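Local coordinates for uncharacterized conserved protein (Ruegeria pomeroyi DSS-3, PDB 3IUS), which is of unknown function but probably binds NAD(P) through a Rossmann-type domain, as in the NAD-dependent epimerase/dehydratase family, at residues Thr16-Ser21 with Met41-Ala46. Residues are numbered along the deposited sequence; the frame is centred on the assembly and turned at random. Where two conformers were deposited one is given.
Sequences TARVLS and MEAIRA. With EDO (1,2-ethanediol), chain E.
The flat guanidinium of Arg18 lies against the Ala43-Ile44 peptide in the middle of helix 41-46, one face turned to the carbonyl carbon of Ala43 and the amide nitrogen of Ile44. Its NE and NH2 groups give hydrogen bonds to His13 O and Gln40 OE1 respectively, so the charged group is held from both the loop before its own helix and the residue just before the other. Across the contact itself the touches are with carbon: Arg18 NH1 rests 3.3 Å from Ala43 CB, and Arg18 NH2 comes within 3.6 Å of Ile44 CG1. The side chains of Arg18 and Ile44 cross at roughly a right angle. Reach comes from the chain of Arg18, extended from CG to NE (chi2 167°, chi3 -160°), which carries the guanidinium along to the other helix; the nearest CA atoms, of Arg18 and Ile44, are 7.1 Å apart. An alanine here would remove the group bridging the helices and would probably leave Gln40 OE1 and His13 O without these bonds and Ala43 uncovered. The case illustrates how one long side chain can join two neighbouring helices. Helix 15-24, whose Ala17 fits a possible Rossmann-type GxGxxA pattern, connects parallel strands 7-11 and 30-35; helix 41-46 connects 30-35 to 49-53, with Ile44 packed on Ser35, Ala49 and Pro51, while Val19 and Leu20 meet helix 185-197.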
ATOM      1  N   THR A  16       6.905  -0.095   2.495  1.00 16.93           N
ATOM      2  CA  THR A  16       5.877   0.108   3.511  1.00 20.26           C
ATOM      3  C   THR A  16       6.177  -0.629   4.813  1.00 18.44           C
ATOM      4  O   THR A  16       6.152  -0.033   5.888  1.00 17.36           O
ATOM      5  CB  THR A  16       4.488  -0.314   2.988  1.00 21.29           C
ATOM      6  OG1 THR A  16       4.094   0.571   1.932  1.00 23.92           O
ATOM      7  CG2 THR A  16       3.444  -0.269   4.096  1.00 18.15           C
ATOM      8  N   ALA A  17       6.452  -1.924   4.717  1.00 17.22           N
ATOM      9  CA  ALA A  17       6.692  -2.746   5.901  1.00 17.06           C
ATOM     10  C   ALA A  17       7.902  -2.268   6.715  1.00 18.88           C
ATOM     11  O   ALA A  17       7.939  -2.425   7.932  1.00 17.37           O
ATOM     12  CB  ALA A  17       6.854  -4.213   5.502  1.00 17.28           C
ATOM     13  N   ARG A  18       8.885  -1.678   6.040  1.00 17.50           N
ATOM     14  CA  ARG A  18      10.076  -1.165   6.718  1.00 17.74           C
ATOM     15  C   ARG A  18       9.780   0.037   7.610  1.00 17.51           C
ATOM     16  O   ARG A  18      10.388   0.189   8.671  1.00 17.63           O
ATOM     17  CB  ARG A  18      11.179  -0.839   5.708  1.00 18.04           C
ATOM     18  CG  ARG A  18      11.812  -2.088   5.128  1.00 18.37           C
ATOM     19  CD  ARG A  18      12.676  -1.789   3.924  1.00 20.49           C
ATOM     20  NE  ARG A  18      12.865  -2.997   3.128  1.00 21.74           N
ATOM     21  CZ  ARG A  18      13.639  -3.078   2.053  1.00 27.51           C
ATOM     22  NH1 ARG A  18      14.311  -2.011   1.638  1.00 27.94           N
ATOM     23  NH2 ARG A  18      13.738  -4.228   1.395  1.00 25.77           N
ATOM     24  N   VAL A  19       8.855   0.896   7.190  1.00 17.80           N
ATOM     25  CA  VAL A  19       8.473   2.018   8.034  0.50 16.96           C
ATOM     26  C   VAL A  19       7.775   1.502   9.287  1.00 16.80           C
ATOM     27  O   VAL A  19       8.001   2.019  10.379  1.00 21.05           O
ATOM     28  CB  VAL A  19       7.582   3.046   7.308  0.50 21.64           C
ATOM     29  CG1 VAL A  19       8.228   3.480   6.003  0.50 16.84           C
ATOM     30  CG2 VAL A  19       6.197   2.489   7.075  0.50 22.72           C
ATOM     31  N   LEU A  20       6.954   0.471   9.132  1.00 16.71           N
ATOM     32  CA  LEU A  20       6.291  -0.143  10.276  1.00 16.59           C
ATOM     33  C   LEU A  20       7.316  -0.770  11.211  1.00 19.22           C
ATOM     34  O   LEU A  20       7.272  -0.548  12.421  1.00 19.23           O
ATOM     35  CB  LEU A  20       5.297  -1.204   9.817  1.00 16.48           C
ATOM     36  CG  LEU A  20       4.626  -1.980  10.951  1.00 16.41           C
ATOM     37  CD1 LEU A  20       3.867  -1.042  11.877  1.00 26.84           C
ATOM     38  CD2 LEU A  20       3.712  -3.057  10.389  1.00 17.32           C
ATOM     39  N   SER A  21       8.236  -1.555  10.655  1.00 17.79           N
ATOM     40  CA  SER A  21       9.245  -2.226  11.482  1.00 18.02           C
ATOM     41  C   SER A  21      10.141  -1.245  12.258  1.00 19.47           C
ATOM     42  O   SER A  21      10.484  -1.494  13.416  1.00 22.17           O
ATOM     43  CB  SER A  21      10.057  -3.261  10.679  1.00 17.90           C
ATOM     44  OG  SER A  21      10.853  -2.662   9.668  1.00 18.06           O
HETATM   45  N   MSE A  41      18.950  -7.688   1.732  1.00 24.14           N
HETATM   46  CA  MSE A  41      19.115  -8.207   3.084  1.00 25.68           C
HETATM   47  C   MSE A  41      19.563  -7.095   4.027  1.00 28.31           C
HETATM   48  O   MSE A  41      19.069  -6.978   5.149  1.00 25.49           O
HETATM   49  CB  MSE A  41      20.117  -9.362   3.095  1.00 25.62           C
HETATM   50  CG  MSE A  41      19.743 -10.537   2.190  1.00 26.28           C
HETATM   51 SE   MSE A  41      18.149 -11.514   2.789  0.70 34.53          SE
HETATM   52  CE  MSE A  41      16.808 -10.561   1.758  1.00 31.48           C
ATOM     53  N   GLU A  42      20.491  -6.274   3.545  1.00 26.09           N
ATOM     54  CA  GLU A  42      21.039  -5.145   4.291  1.00 30.62           C
ATOM     55  C   GLU A  42      19.956  -4.161   4.708  1.00 25.32           C
ATOM     56  O   GLU A  42      19.843  -3.797   5.883  1.00 22.16           O
ATOM     57  CB  GLU A  42      22.044  -4.408   3.405  1.00 43.14           C
ATOM     58  CG  GLU A  42      23.276  -3.908   4.113  1.00 52.75           C
ATOM     59  CD  GLU A  42      24.417  -4.899   4.031  1.00 62.03           C
ATOM     60  OE1 GLU A  42      25.509  -4.511   3.561  1.00 67.74           O
ATOM     61  OE2 GLU A  42      24.213  -6.070   4.415  1.00 62.43           O
ATOM     62  N   ALA A  43      19.170  -3.722   3.731  1.00 25.96           N
ATOM     63  CA  ALA A  43      18.108  -2.750   3.961  1.00 27.81           C
ATOM     64  C   ALA A  43      17.061  -3.283   4.935  1.00 20.09           C
ATOM     65  O   ALA A  43      16.533  -2.541   5.758  1.00 21.84           O
ATOM     66  CB  ALA A  43      17.459  -2.355   2.646  1.00 30.00           C
ATOM     67  N   ILE A  44      16.767  -4.573   4.837  1.00 20.15           N
ATOM     68  CA  ILE A  44      15.811  -5.188   5.749  1.00 19.91           C
ATOM     69  C   ILE A  44      16.341  -5.176   7.182  1.00 20.92           C
ATOM     70  O   ILE A  44      15.621  -4.819   8.115  1.00 19.79           O
ATOM     71  CB  ILE A  44      15.451  -6.619   5.310  1.00 20.00           C
ATOM     72  CG1 ILE A  44      14.614  -6.571   4.029  1.00 26.86           C
ATOM     73  CG2 ILE A  44      14.675  -7.349   6.408  1.00 19.85           C
ATOM     74  CD1 ILE A  44      14.284  -7.930   3.456  1.00 24.54           C
ATOM     75  N   ARG A  45      17.605  -5.553   7.353  1.00 23.53           N
ATOM     76  CA  ARG A  45      18.223  -5.537   8.673  1.00 20.63           C
ATOM     77  C   ARG A  45      18.188  -4.135   9.284  1.00 21.45           C
ATOM     78  O   ARG A  45      17.815  -3.962  10.443  1.00 22.00           O
ATOM     79  CB  ARG A  45      19.658  -6.066   8.605  1.00 23.61           C
ATOM     80  CG  ARG A  45      20.422  -5.953   9.914  1.00 23.61           C
ATOM     81  CD  ARG A  45      21.738  -6.720   9.865  1.00 33.07           C
ATOM     82  NE  ARG A  45      21.534  -8.165   9.957  1.00 42.98           N
ATOM     83  CZ  ARG A  45      21.684  -9.017   8.948  1.00 41.92           C
ATOM     84  NH1 ARG A  45      22.054  -8.582   7.750  1.00 42.86           N
ATOM     85  NH2 ARG A  45      21.470 -10.312   9.140  1.00 45.36           N
ATOM     86  N   ALA A  46      18.571  -3.136   8.494  1.00 22.71           N
ATOM     87  CA  ALA A  46      18.566  -1.746   8.949  1.00 24.54           C
ATOM     88  C   ALA A  46      17.182  -1.260   9.393  1.00 24.00           C
ATOM     89  O   ALA A  46      17.072  -0.345  10.210  1.00 24.34           O
ATOM     90  CB  ALA A  46      19.128  -0.829   7.864  1.00 28.04           C
TER
HETATM   91  C1  EDO E 286       9.517   5.372   9.974  1.00 38.95           C
HETATM   92  O1  EDO E 286       9.017   4.449  11.017  1.00 27.60           O
HETATM   93  C2  EDO E 286      10.812   4.982   9.323  1.00 37.62           C
HETATM   94  O2  EDO E 286      11.273   5.027   7.992  1.00 33.96           O